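Local coordinates for TCR beta chain (Gallus gallus, PDB 6LIR), which pairs with the TCR alpha chain to form the chicken T-cell receptor, which probably recognises peptide antigens held by MHC molecules, at residues 2-7 and 103-108; 17-22 and 70-75; 26-31 and 40-45; 50-55 and 62-67; 87-92 and 99-104. All coordinates share one frame; numbering follows the deposited sequence.

Contact 1: 2-7 and 103-108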
# COMPACT_ATOMS: atom_id res chain seq x y z
N ILE B 2 -8.19 16.16 4.11
CA ILE B 2 -9.20 15.74 3.14
C ILE B 2 -9.66 14.32 3.49
O ILE B 2 -8.87 13.37 3.51
CB ILE B 2 -8.65 15.85 1.71
CG1 ILE B 2 -9.69 15.39 0.69
CG2 ILE B 2 -7.32 15.12 1.56
CD1 ILE B 2 -9.43 15.94 -0.70
N ASN B 3 -10.95 14.18 3.79
CA ASN B 3 -11.50 12.95 4.34
C ASN B 3 -12.38 12.23 3.32
O ASN B 3 -13.16 12.85 2.60
CB ASN B 3 -12.32 13.23 5.60
CG ASN B 3 -13.03 12.00 6.13
OD1 ASN B 3 -14.25 11.89 6.03
ND2 ASN B 3 -12.27 11.07 6.69
N GLN B 4 -12.27 10.90 3.30
CA GLN B 4 -13.13 10.04 2.49
C GLN B 4 -13.18 8.67 3.14
O GLN B 4 -12.22 8.28 3.83
CB GLN B 4 -12.63 9.96 1.04
CG GLN B 4 -11.33 9.22 0.85
CD GLN B 4 -10.97 9.07 -0.62
OE1 GLN B 4 -10.01 9.67 -1.10
NE2 GLN B 4 -11.75 8.26 -1.33
N PRO B 5 -14.27 7.92 2.97
CA PRO B 5 -14.39 6.61 3.63
C PRO B 5 -13.25 5.67 3.29
O PRO B 5 -12.73 5.67 2.17
CB PRO B 5 -15.73 6.07 3.11
CG PRO B 5 -16.48 7.28 2.68
CD PRO B 5 -15.46 8.25 2.17
N SER B 6 -12.83 4.89 4.28
CA SER B 6 -11.74 3.93 4.11
C SER B 6 -12.16 2.76 3.22
O SER B 6 -11.50 2.47 2.22
CB SER B 6 -11.25 3.44 5.47
OG SER B 6 -11.88 2.22 5.83
N ILE B 7 -13.22 2.06 3.60
CA ILE B 7 -13.63 0.82 2.93
C ILE B 7 -15.14 0.81 2.78
O ILE B 7 -15.87 1.20 3.69
CB ILE B 7 -13.18 -0.43 3.72
CG1 ILE B 7 -11.65 -0.50 3.83
CG2 ILE B 7 -13.72 -1.70 3.08
CD1 ILE B 7 -11.17 -1.71 4.59
N GLN B 103 -6.83 9.61 1.17
CA GLN B 103 -6.18 8.32 1.31
C GLN B 103 -6.85 7.24 0.47
O GLN B 103 -6.27 6.17 0.29
CB GLN B 103 -6.08 7.94 2.78
CG GLN B 103 -4.91 8.69 3.42
CD GLN B 103 -4.92 8.68 4.93
OE1 GLN B 103 -3.96 9.13 5.56
NE2 GLN B 103 -6.00 8.18 5.52
N GLY B 104 -8.06 7.49 -0.02
CA GLY B 104 -8.67 6.54 -0.93
C GLY B 104 -9.69 5.62 -0.31
O GLY B 104 -9.57 5.22 0.86
N THR B 105 -10.72 5.29 -1.08
CA THR B 105 -11.81 4.43 -0.65
C THR B 105 -11.74 3.16 -1.47
O THR B 105 -11.83 3.21 -2.70
CB THR B 105 -13.17 5.11 -0.85
OG1 THR B 105 -13.24 6.32 -0.09
CG2 THR B 105 -14.29 4.17 -0.43
N ARG B 106 -11.59 2.02 -0.80
CA ARG B 106 -11.62 0.75 -1.50
C ARG B 106 -13.06 0.26 -1.52
O ARG B 106 -13.64 -0.03 -0.47
CB ARG B 106 -10.72 -0.29 -0.85
CG ARG B 106 -10.94 -1.67 -1.47
CD ARG B 106 -10.08 -1.88 -2.70
NE ARG B 106 -9.81 -3.30 -2.96
CZ ARG B 106 -10.36 -4.00 -3.95
NH1 ARG B 106 -11.21 -3.41 -4.78
NH2 ARG B 106 -10.05 -5.28 -4.10
N LEU B 107 -13.62 0.17 -2.71
CA LEU B 107 -15.00 -0.22 -2.91
C LEU B 107 -15.02 -1.57 -3.62
O LEU B 107 -14.32 -1.76 -4.62
CB LEU B 107 -15.75 0.83 -3.74
CG LEU B 107 -17.27 0.78 -3.82
CD1 LEU B 107 -17.83 2.19 -3.80
CD2 LEU B 107 -17.72 0.06 -5.08
N THR B 108 -15.79 -2.50 -3.08
CA THR B 108 -15.97 -3.82 -3.69
C THR B 108 -17.46 -4.04 -3.89
O THR B 108 -18.25 -3.87 -2.96
CB THR B 108 -15.37 -4.92 -2.81
OG1 THR B 108 -14.08 -4.52 -2.33
CG2 THR B 108 -15.22 -6.22 -3.60
O HOH W 1 -8.69 10.72 3.32
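Gln4 reaches over to Gly104 and Thr105, its side chain swung inward because CG stands between the backbone N and the carbonyl carbon (chi1 68°). From there the chain runs extended. Gln4 CB lies 3.9 Å from Thr105 OG1, and Gln4 CG comes closer to the same hydroxyl. Gln4 CD packs 3.4 Å from Gly104 CA. At the tip the amide divides its work. Gln4 OE1 takes a weak, bent bond from Gly104 N (3.1 Å) and a further hydrogen bond from Cys88 N, while Gln4 NE2 gives to Thr105 OG1 at 2.7 Å and also to Tyr86 O. Glutamine suits this buried place because one flat group both accepts and donates, which fixes the way round it sits. Thr105 OG1 passes the chain on to Pro5 O, although that bond is modelled doubtfully short. Further along, Arg106 N meets Ser6 O at 3.1 Å, nearly straight (166°), and Ile7 pairs with Arg106 in parallel. A water joins Ile2 O to Gln103 N. This is the parallel pairing of the first strand with strand G in an immunoglobulin V domain, the glutamine gripping the Phe-Gly-X-Gly segment of the joining region.

Contact 2: 17-22 and 70-75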
# COMPACT_ATOMS: atom_id res chain seq x y z
N THR B 17 -23.47 6.41 -1.97
CA THR B 17 -22.82 7.70 -2.12
C THR B 17 -21.48 7.67 -1.39
O THR B 17 -21.42 7.30 -0.21
CB THR B 17 -23.70 8.82 -1.56
OG1 THR B 17 -24.86 8.97 -2.39
CG2 THR B 17 -22.94 10.14 -1.52
N LEU B 18 -20.42 8.03 -2.10
CA LEU B 18 -19.14 8.33 -1.48
C LEU B 18 -19.01 9.84 -1.40
O LEU B 18 -19.15 10.54 -2.41
CB LEU B 18 -17.97 7.74 -2.27
CG LEU B 18 -17.80 6.22 -2.32
CD1 LEU B 18 -16.61 5.84 -3.21
CD2 LEU B 18 -17.62 5.66 -0.92
N SER B 19 -18.75 10.34 -0.20
CA SER B 19 -18.70 11.77 0.03
C SER B 19 -17.30 12.16 0.47
O SER B 19 -16.75 11.59 1.41
CB SER B 19 -19.74 12.19 1.07
OG SER B 19 -21.04 11.73 0.70
N CYS B 20 -16.73 13.13 -0.22
CA CYS B 20 -15.41 13.65 0.09
C CYS B 20 -15.52 15.00 0.77
O CYS B 20 -16.31 15.85 0.36
CB CYS B 20 -14.55 13.77 -1.17
SG CYS B 20 -12.96 14.56 -0.90
N ARG B 21 -14.71 15.20 1.81
CA ARG B 21 -14.80 16.40 2.62
C ARG B 21 -13.41 16.98 2.78
O ARG B 21 -12.47 16.26 3.14
CB ARG B 21 -15.41 16.11 4.00
CG ARG B 21 -16.81 15.55 3.93
CD ARG B 21 -17.19 14.80 5.20
NE ARG B 21 -18.36 13.95 4.98
CZ ARG B 21 -19.61 14.39 5.00
NH1 ARG B 21 -19.87 15.67 5.26
NH2 ARG B 21 -20.61 13.55 4.78
N GLN B 22 -13.29 18.28 2.54
CA GLN B 22 -12.01 18.96 2.52
C GLN B 22 -12.11 20.23 3.34
O GLN B 22 -13.15 20.90 3.34
CB GLN B 22 -11.59 19.31 1.08
CG GLN B 22 -12.68 20.02 0.29
CD GLN B 22 -12.31 21.43 -0.10
OE1 GLN B 22 -11.22 21.92 0.21
NE2 GLN B 22 -13.22 22.10 -0.80
N VAL B 70 -17.77 19.77 0.46
CA VAL B 70 -18.27 18.40 0.29
C VAL B 70 -18.56 18.15 -1.18
O VAL B 70 -19.27 18.94 -1.82
CB VAL B 70 -19.53 18.15 1.14
CG1 VAL B 70 -20.01 16.72 0.96
CG2 VAL B 70 -19.26 18.44 2.61
N PHE B 71 -18.06 17.03 -1.70
CA PHE B 71 -18.30 16.62 -3.07
C PHE B 71 -18.74 15.16 -3.04
O PHE B 71 -17.96 14.28 -2.67
CB PHE B 71 -17.04 16.79 -3.92
CG PHE B 71 -17.27 16.62 -5.40
CD1 PHE B 71 -18.50 16.92 -5.97
CD2 PHE B 71 -16.25 16.18 -6.22
CE1 PHE B 71 -18.70 16.77 -7.33
CE2 PHE B 71 -16.44 16.02 -7.58
CZ PHE B 71 -17.67 16.32 -8.14
N HIS B 72 -19.99 14.90 -3.44
CA HIS B 72 -20.56 13.57 -3.39
C HIS B 72 -20.37 12.85 -4.72
O HIS B 72 -20.57 13.44 -5.79
CB HIS B 72 -22.05 13.63 -3.07
CG HIS B 72 -22.37 14.27 -1.76
ND1 HIS B 72 -22.27 13.61 -0.56
CD2 HIS B 72 -22.80 15.52 -1.46
CE1 HIS B 72 -22.62 14.42 0.42
NE2 HIS B 72 -22.94 15.59 -0.10
N LEU B 73 -20.02 11.57 -4.64
CA LEU B 73 -20.00 10.68 -5.80
C LEU B 73 -21.05 9.60 -5.59
O LEU B 73 -20.98 8.84 -4.62
CB LEU B 73 -18.61 10.05 -5.99
CG LEU B 73 -18.49 9.12 -7.21
CD1 LEU B 73 -18.55 9.90 -8.52
CD2 LEU B 73 -17.21 8.29 -7.13
N ASP B 74 -22.03 9.54 -6.49
CA ASP B 74 -23.13 8.60 -6.37
C ASP B 74 -22.88 7.41 -7.29
O ASP B 74 -22.56 7.58 -8.47
CB ASP B 74 -24.46 9.27 -6.74
CG ASP B 74 -24.87 10.34 -5.75
OD1 ASP B 74 -24.66 10.15 -4.53
OD2 ASP B 74 -25.40 11.38 -6.19
N ILE B 75 -23.03 6.21 -6.74
CA ILE B 75 -22.85 4.96 -7.48
C ILE B 75 -24.23 4.46 -7.89
O ILE B 75 -25.04 4.07 -7.04
CB ILE B 75 -22.11 3.91 -6.64
CG1 ILE B 75 -20.72 4.42 -6.23
CG2 ILE B 75 -22.03 2.59 -7.40
CD1 ILE B 75 -19.60 3.96 -7.13
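Ser19 and His72 form the polar centre of this antiparallel pair: Ser19 OG lies 2.6 Å from His72 ND1, at the edge of the imidazole and near its plane, and either could be the donor. Both side chains turn back beside their own backbone N (chi1 -60° for His72), which brings hydroxyl and ring together. Val70 CG1 lies over one face of that ring, toward its rim, and Thr17 CG2 approaches obliquely, 3.7 Å from His72 ND1. His72 NE2 has a weak bond to Ser66. A leucine in place of His72 would probably leave the Ser19 hydroxyl without its nitrogen partner in this contact. Thr17 and Asp74 lie side by side, OG1 to OD1, their bond modelled very short. Arg21 and Val70 also point the same way, the apolar Val70 CG2 lying against the extended arginine chain, 3.9 Å from Arg21 NH1. The other face is apolar: Leu18, Cys20, Phe71 and Leu73, with Leu18 CB 4.4 Å from Leu73 CB. Phe71 O accepts Cys20 N at 3.0 Å and also Trp31 NE1. Strand 70-75 is the middle of three, between 16-21 and 61-67; the apolar face packs on strands 28-34 and 84-91 across the sandwich, where Cys20 is disulfide-bonded to Cys88.

Contact 3: 26-31 and 40-45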
# COMPACT_ATOMS: atom_id res chain seq x y z
N HIS B 26 -10.98 24.81 -0.87
CA HIS B 26 -10.59 24.63 -2.26
C HIS B 26 -11.81 24.68 -3.17
O HIS B 26 -12.85 24.09 -2.86
CB HIS B 26 -9.88 23.29 -2.44
CG HIS B 26 -8.43 23.32 -2.06
ND1 HIS B 26 -7.65 22.19 -2.04
CD2 HIS B 26 -7.63 24.35 -1.69
CE1 HIS B 26 -6.42 22.52 -1.67
NE2 HIS B 26 -6.39 23.82 -1.45
N ASP B 27 -11.68 25.38 -4.30
CA ASP B 27 -12.80 25.45 -5.23
C ASP B 27 -12.88 24.20 -6.10
O ASP B 27 -13.98 23.76 -6.44
CB ASP B 27 -12.67 26.68 -6.12
CG ASP B 27 -12.79 27.98 -5.35
OD1 ASP B 27 -13.40 27.98 -4.26
OD2 ASP B 27 -12.26 29.01 -5.83
N TYR B 28 -11.74 23.60 -6.44
CA TYR B 28 -11.72 22.42 -7.29
C TYR B 28 -11.73 21.17 -6.43
O TYR B 28 -10.94 21.05 -5.48
CB TYR B 28 -10.50 22.43 -8.20
CG TYR B 28 -10.49 21.30 -9.21
CD1 TYR B 28 -11.20 21.40 -10.40
CD2 TYR B 28 -9.77 20.13 -8.97
CE1 TYR B 28 -11.19 20.37 -11.33
CE2 TYR B 28 -9.75 19.10 -9.89
CZ TYR B 28 -10.47 19.22 -11.07
OH TYR B 28 -10.46 18.19 -11.98
N MET B 29 -12.63 20.24 -6.75
CA MET B 29 -12.61 18.91 -6.18
C MET B 29 -12.84 17.92 -7.31
O MET B 29 -13.36 18.27 -8.37
CB MET B 29 -13.67 18.74 -5.08
CG MET B 29 -13.49 19.70 -3.92
SD MET B 29 -14.66 19.37 -2.60
CE MET B 29 -14.10 17.75 -2.07
N SER B 30 -12.47 16.66 -7.06
CA SER B 30 -12.58 15.68 -8.12
C SER B 30 -12.62 14.29 -7.52
O SER B 30 -12.22 14.07 -6.38
CB SER B 30 -11.43 15.81 -9.12
OG SER B 30 -10.19 15.61 -8.48
N TRP B 31 -13.07 13.34 -8.34
CA TRP B 31 -13.12 11.93 -7.98
C TRP B 31 -12.40 11.15 -9.06
O TRP B 31 -12.67 11.34 -10.25
CB TRP B 31 -14.56 11.43 -7.83
CG TRP B 31 -15.15 11.65 -6.46
CD1 TRP B 31 -16.09 12.58 -6.10
CD2 TRP B 31 -14.86 10.90 -5.26
NE1 TRP B 31 -16.39 12.47 -4.77
CE2 TRP B 31 -15.65 11.44 -4.23
CE3 TRP B 31 -14.00 9.83 -4.97
CZ2 TRP B 31 -15.61 10.95 -2.92
CZ3 TRP B 31 -13.96 9.35 -3.67
CH2 TRP B 31 -14.76 9.91 -2.66
N LEU B 40 -4.93 6.48 -13.15
CA LEU B 40 -5.92 7.27 -12.43
C LEU B 40 -6.81 7.97 -13.45
O LEU B 40 -6.33 8.78 -14.24
CB LEU B 40 -5.25 8.31 -11.52
CG LEU B 40 -4.52 7.82 -10.27
CD1 LEU B 40 -3.67 8.94 -9.70
CD2 LEU B 40 -5.51 7.31 -9.23
N GLN B 41 -8.11 7.67 -13.41
CA GLN B 41 -9.04 8.19 -14.40
C GLN B 41 -10.09 9.05 -13.72
O GLN B 41 -10.74 8.61 -12.76
CB GLN B 41 -9.70 7.05 -15.17
CG GLN B 41 -8.72 6.10 -15.82
CD GLN B 41 -9.42 4.98 -16.57
OE1 GLN B 41 -9.22 3.80 -16.27
NE2 GLN B 41 -10.23 5.34 -17.56
N LEU B 42 -10.24 10.28 -14.21
CA LEU B 42 -11.23 11.21 -13.68
C LEU B 42 -12.65 10.72 -13.93
O LEU B 42 -13.07 10.53 -15.08
CB LEU B 42 -11.04 12.60 -14.29
CG LEU B 42 -11.87 13.65 -13.55
CD1 LEU B 42 -11.12 14.17 -12.34
CD2 LEU B 42 -12.24 14.80 -14.48
N ILE B 43 -13.39 10.52 -12.84
CA ILE B 43 -14.81 10.15 -12.91
C ILE B 43 -15.69 11.38 -13.01
O ILE B 43 -16.53 11.48 -13.91
CB ILE B 43 -15.19 9.30 -11.68
CG1 ILE B 43 -14.21 8.15 -11.49
CG2 ILE B 43 -16.62 8.79 -11.81
CD1 ILE B 43 -14.45 7.39 -10.20
N TYR B 44 -15.50 12.32 -12.10
CA TYR B 44 -16.29 13.54 -12.02
C TYR B 44 -15.44 14.59 -11.34
O TYR B 44 -14.65 14.27 -10.44
CB TYR B 44 -17.57 13.31 -11.20
CG TYR B 44 -18.86 13.25 -11.99
CD1 TYR B 44 -19.50 14.41 -12.41
CD2 TYR B 44 -19.45 12.03 -12.30
CE1 TYR B 44 -20.69 14.36 -13.12
CE2 TYR B 44 -20.64 11.97 -13.01
CZ TYR B 44 -21.25 13.13 -13.42
OH TYR B 44 -22.43 13.07 -14.13
N SER B 45 -15.59 15.84 -11.76
CA SER B 45 -14.90 16.95 -11.14
C SER B 45 -15.90 18.06 -10.86
O SER B 45 -17.07 17.99 -11.26
CB SER B 45 -13.76 17.48 -12.03
OG SER B 45 -14.27 18.14 -13.18
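Tyr44 O receives Trp31 N at 2.8 Å, while Ser30 CA brings a CH contact to the same oxygen. This is the C-C' hairpin of the V domain, and it contains a classic beta bulge: Ile43 and Tyr44 both face Trp31, whose own O takes Ile43 N at 2.8 Å. Trp31 is the core tryptophan expected in an immunoglobulin domain; its ring turns away from strand 40-46 to Phe71 and the disulfide cysteines, where so broad an apolar group belongs. On the opposite face Tyr28, with CG anti to the backbone N (chi1 -174°), brings the hydroxyl end of its ring obliquely against Ser45, OH lying 3.4 Å from Ser45 CB. Tyr28 OH also comes within 4.1 Å of Leu42 CD1. A serine in place of Tyr28 would remove that ring and is likely to leave a gap beside Ser45 and Leu42. Small residues suit this face: Ser45 leaves room for the tyrosine, and Ser30 for a leucine, Leu42 CD1 settling 3.6 Å from Ser30 CB.

Contact 4: 50-55 and 62-67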
# COMPACT_ATOMS: atom_id res chain seq x y z
N LYS B 50 -22.15 23.46 -6.45
CA LYS B 50 -23.24 23.10 -7.36
C LYS B 50 -22.81 23.16 -8.83
O LYS B 50 -23.62 23.41 -9.72
CB LYS B 50 -24.46 24.00 -7.13
CG LYS B 50 -25.20 23.72 -5.83
CD LYS B 50 -25.97 24.94 -5.35
CE LYS B 50 -26.84 24.60 -4.15
NZ LYS B 50 -27.97 23.69 -4.52
N GLN B 51 -21.53 22.91 -9.09
CA GLN B 51 -21.01 22.72 -10.44
C GLN B 51 -20.37 21.34 -10.53
O GLN B 51 -19.58 20.97 -9.66
CB GLN B 51 -19.99 23.80 -10.81
CG GLN B 51 -19.73 23.96 -12.30
CD GLN B 51 -18.85 22.86 -12.87
OE1 GLN B 51 -17.89 22.43 -12.24
NE2 GLN B 51 -19.16 22.41 -14.08
N GLU B 52 -20.73 20.57 -11.56
CA GLU B 52 -20.15 19.26 -11.79
C GLU B 52 -19.75 19.11 -13.25
O GLU B 52 -20.36 19.71 -14.14
CB GLU B 52 -21.11 18.14 -11.39
CG GLU B 52 -21.49 18.14 -9.91
CD GLU B 52 -22.73 18.98 -9.62
OE1 GLU B 52 -23.58 19.11 -10.52
OE2 GLU B 52 -22.84 19.52 -8.50
N ASN B 53 -18.72 18.30 -13.49
CA ASN B 53 -18.28 17.97 -14.84
C ASN B 53 -18.08 16.47 -14.96
O ASN B 53 -17.34 15.88 -14.16
CB ASN B 53 -16.97 18.69 -15.20
CG ASN B 53 -17.07 20.19 -15.06
OD1 ASN B 53 -17.76 20.86 -15.84
ND2 ASN B 53 -16.38 20.74 -14.08
N LYS B 54 -18.71 15.86 -15.95
CA LYS B 54 -18.49 14.45 -16.21
C LYS B 54 -17.07 14.22 -16.70
O LYS B 54 -16.50 15.05 -17.41
CB LYS B 54 -19.48 13.93 -17.26
CG LYS B 54 -20.95 14.10 -16.90
CD LYS B 54 -21.83 13.66 -18.06
CE LYS B 54 -23.30 13.97 -17.81
NZ LYS B 54 -24.15 13.59 -18.98
N GLY B 55 -16.49 13.09 -16.31
CA GLY B 55 -15.21 12.65 -16.83
C GLY B 55 -15.40 11.73 -18.02
O GLY B 55 -16.47 11.65 -18.62
N GLU B 62 -23.04 9.56 -10.79
CA GLU B 62 -23.51 10.93 -10.72
C GLU B 62 -22.73 11.63 -9.62
O GLU B 62 -22.04 10.99 -8.82
CB GLU B 62 -25.03 10.99 -10.47
CG GLU B 62 -25.86 10.43 -11.61
CD GLU B 62 -27.35 10.58 -11.37
OE1 GLU B 62 -27.76 11.58 -10.75
OE2 GLU B 62 -28.11 9.68 -11.80
N ALA B 63 -22.83 12.95 -9.57
CA ALA B 63 -22.10 13.67 -8.55
C ALA B 63 -22.81 14.97 -8.22
O ALA B 63 -23.58 15.51 -9.03
CB ALA B 63 -20.65 13.95 -8.99
N LYS B 64 -22.53 15.47 -7.02
CA LYS B 64 -23.16 16.68 -6.52
C LYS B 64 -22.17 17.39 -5.62
O LYS B 64 -21.72 16.82 -4.62
CB LYS B 64 -24.46 16.37 -5.76
CG LYS B 64 -25.10 17.62 -5.16
CD LYS B 64 -26.50 17.35 -4.66
CE LYS B 64 -26.50 17.18 -3.16
NZ LYS B 64 -27.41 18.14 -2.49
N ARG B 65 -21.85 18.64 -5.95
CA ARG B 65 -21.03 19.46 -5.06
C ARG B 65 -22.01 20.26 -4.22
O ARG B 65 -22.44 21.36 -4.58
CB ARG B 65 -20.09 20.35 -5.86
CG ARG B 65 -19.23 21.27 -5.02
CD ARG B 65 -18.04 20.54 -4.41
NE ARG B 65 -17.14 21.44 -3.70
CZ ARG B 65 -16.15 22.12 -4.29
NH1 ARG B 65 -15.37 22.92 -3.58
NH2 ARG B 65 -15.95 21.99 -5.60
N SER B 66 -22.38 19.68 -3.07
CA SER B 66 -23.42 20.26 -2.23
C SER B 66 -22.96 21.54 -1.55
O SER B 66 -23.79 22.40 -1.22
CB SER B 66 -23.89 19.24 -1.19
OG SER B 66 -22.82 18.84 -0.35
N SER B 67 -21.66 21.68 -1.32
CA SER B 67 -21.12 22.87 -0.67
C SER B 67 -19.64 22.93 -0.98
O SER B 67 -19.07 22.02 -1.59
CB SER B 67 -21.36 22.84 0.84
OG SER B 67 -20.66 21.76 1.44
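Strands C'' and D, at the margins of the two sheets of the V domain, meet here where Lys50 and Glu52 bond to the backbone of Arg65. No regular strand pairing forms; the axes come no closer than 6.3 Å, and a side chain spans part of the distance. Glu52 points toward strand 62-67 and bends at chi2 (90°), which carries its carboxylate along the other backbone. Glu52 CG lies 3.5 Å from Ala63 O, and Glu52 OE2 accepts Arg65 N at 2.9 Å in a nearly straight bond, met on the anti side of the carboxylate. A glutamate is long enough for this reach and supplies the acceptor that a neighbouring strand would otherwise offer. The carbonyl of Arg65 is held too: Lys50 N donates to Arg65 O at 2.8 Å. Arg65 CB packs 3.8 Å from Lys50 N, but beyond it the chain bends inward and leaves this contact; its guanidinium bonds to Asp27 O, Ser46 OG and Gln68 O, so the buried charge is well supplied with acceptors. The amines of Lys50 and Lys64, 5.9 Å apart between their NZ atoms, are both on exposed residues, where solvent probably screens them. On the side of strand 51-54 turned away, Gln51 NE2 donates to Asn53 OD1 at 2.7 Å, from above the carbonyl plane.

Contact 5: 87-92 and 99-104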
# COMPACT_ATOMS: atom_id res chain seq x y z
N PHE B 87 -10.33 7.76 -5.39
CA PHE B 87 -9.55 8.83 -4.78
C PHE B 87 -10.25 10.15 -5.02
O PHE B 87 -10.57 10.50 -6.16
CB PHE B 87 -8.13 8.88 -5.35
CG PHE B 87 -7.22 7.79 -4.83
CD1 PHE B 87 -6.64 7.90 -3.58
CD2 PHE B 87 -6.95 6.67 -5.60
CE1 PHE B 87 -5.80 6.91 -3.09
CE2 PHE B 87 -6.11 5.67 -5.11
CZ PHE B 87 -5.54 5.79 -3.86
N CYS B 88 -10.50 10.88 -3.94
CA CYS B 88 -10.93 12.26 -4.01
C CYS B 88 -9.71 13.17 -3.97
O CYS B 88 -8.72 12.88 -3.29
CB CYS B 88 -11.87 12.62 -2.87
SG CYS B 88 -12.11 14.39 -2.73
N ALA B 89 -9.78 14.26 -4.72
CA ALA B 89 -8.67 15.20 -4.77
C ALA B 89 -9.22 16.61 -4.84
O ALA B 89 -10.36 16.84 -5.25
CB ALA B 89 -7.76 14.93 -5.98
N SER B 90 -8.40 17.57 -4.42
CA SER B 90 -8.79 18.97 -4.44
C SER B 90 -7.60 19.84 -4.81
O SER B 90 -6.44 19.44 -4.68
CB SER B 90 -9.36 19.41 -3.09
OG SER B 90 -8.32 19.81 -2.22
N SER B 91 -7.90 21.06 -5.26
CA SER B 91 -6.90 22.09 -5.46
C SER B 91 -7.56 23.45 -5.33
O SER B 91 -8.79 23.58 -5.40
CB SER B 91 -6.21 21.95 -6.82
OG SER B 91 -7.16 21.97 -7.87
N SER B 92 -6.73 24.47 -5.12
CA SER B 92 -7.20 25.85 -5.05
C SER B 92 -8.07 26.21 -6.25
O SER B 92 -9.16 26.79 -6.10
CB SER B 92 -6.01 26.80 -4.93
OG SER B 92 -6.30 28.07 -5.47
N LEU B 99 -2.62 18.93 -6.86
CA LEU B 99 -3.81 18.32 -6.31
C LEU B 99 -3.48 17.70 -4.96
O LEU B 99 -2.40 17.12 -4.79
CB LEU B 99 -4.37 17.25 -7.25
CG LEU B 99 -5.07 17.69 -8.54
CD1 LEU B 99 -5.28 16.49 -9.45
CD2 LEU B 99 -6.39 18.37 -8.23
N ASN B 100 -4.40 17.82 -4.02
CA ASN B 100 -4.27 17.18 -2.72
C ASN B 100 -5.23 15.99 -2.72
O ASN B 100 -6.43 16.16 -2.94
CB ASN B 100 -4.62 18.14 -1.59
CG ASN B 100 -3.48 19.08 -1.24
OD1 ASN B 100 -2.72 19.50 -2.12
ND2 ASN B 100 -3.35 19.41 0.04
N PHE B 101 -4.71 14.81 -2.45
CA PHE B 101 -5.51 13.61 -2.56
C PHE B 101 -5.91 13.11 -1.18
O PHE B 101 -5.19 13.33 -0.20
CB PHE B 101 -4.75 12.50 -3.28
CG PHE B 101 -4.74 12.64 -4.77
CD1 PHE B 101 -3.83 13.48 -5.39
CD2 PHE B 101 -5.62 11.91 -5.56
CE1 PHE B 101 -3.81 13.60 -6.76
CE2 PHE B 101 -5.60 12.03 -6.93
CZ PHE B 101 -4.69 12.88 -7.54
N GLY B 102 -7.02 12.40 -1.13
CA GLY B 102 -7.35 11.67 0.07
C GLY B 102 -6.66 10.33 0.07
O GLY B 102 -5.98 9.94 -0.88
N GLN B 103 -6.83 9.61 1.17
CA GLN B 103 -6.18 8.32 1.31
C GLN B 103 -6.85 7.24 0.47
O GLN B 103 -6.27 6.17 0.29
CB GLN B 103 -6.08 7.94 2.78
CG GLN B 103 -4.91 8.69 3.42
CD GLN B 103 -4.92 8.68 4.93
OE1 GLN B 103 -3.96 9.13 5.56
NE2 GLN B 103 -6.00 8.18 5.52
N GLY B 104 -8.06 7.49 -0.02
CA GLY B 104 -8.67 6.54 -0.93
C GLY B 104 -9.69 5.62 -0.31
O GLY B 104 -9.57 5.22 0.86
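The two backbones run antiparallel, Ser90 and Asn100 forming a hydrogen-bonded pair (Ser90 N to Asn100 O 2.8 Å) and Gly102 N adding a bond to Cys88 O at 2.8 Å. Ala89 and Phe101 face each other in the next, non-hydrogen-bonded pair. The methyl of Ala89 sits over the middle of the Phe101 ring, CB lying 3.7 Å from the centroid and only 13° off the normal, a CH-pi contact for which a small residue leaves the needed room. Phe87 CB touches the same ring at its edge, 3.9 Å from Phe101 CD2. Phe87 CG lies anti to the carbonyl carbon (chi1 -76°), which sends its own ring toward the glycines: Phe87 CD1 meets Gly102 O edge-on in its plane at 3.4 Å, and lies 3.6 Å from Gly104 CA. Gly104 has no CB to crowd Phe87 CE1, and its backbone conformation is one that only glycine takes easily. At the other end Leu99 CD2 rests 3.7 Å from Ser91 OG, a hydroxyl bonded to Tyr93 O. Together these residues make the F-G hairpin, whose connecting loop is CDR3. Strand 84-91 lies between 100-110 and 28-34, with Cys88 disulfide-bonded to Cys20 of the facing sheet; Phe87, Leu99 and Phe101 also pack on the TCR alpha chain, where Tyr33 of that chain bonds to Leu99 N.

Contacts 3 and 5 are the buried ones, two hairpins of one sheet joined by backbone bonds between strands 28-34 and 84-91. Contact 1 extends that sheet at its far margin, sharing Gln103 and Gly104 with contact 5. Contact 2 lies in the facing sheet, tied to contact 5 by the Cys20-Cys88 disulfide, with Trp31 of contact 3 packed against it. Contact 4 lies on the surface between the two sheets, bonded to contact 2 through strand 61-67 and to contact 3 through Arg65 and the backbone of Asn53. Chemistry follows place: aromatic and methyl packing in contact 5, bulged pairing around a core tryptophan in contact 3, a buried amide in contact 1, a polar outer face in contact 2 and a carboxylate bridge in contact 4.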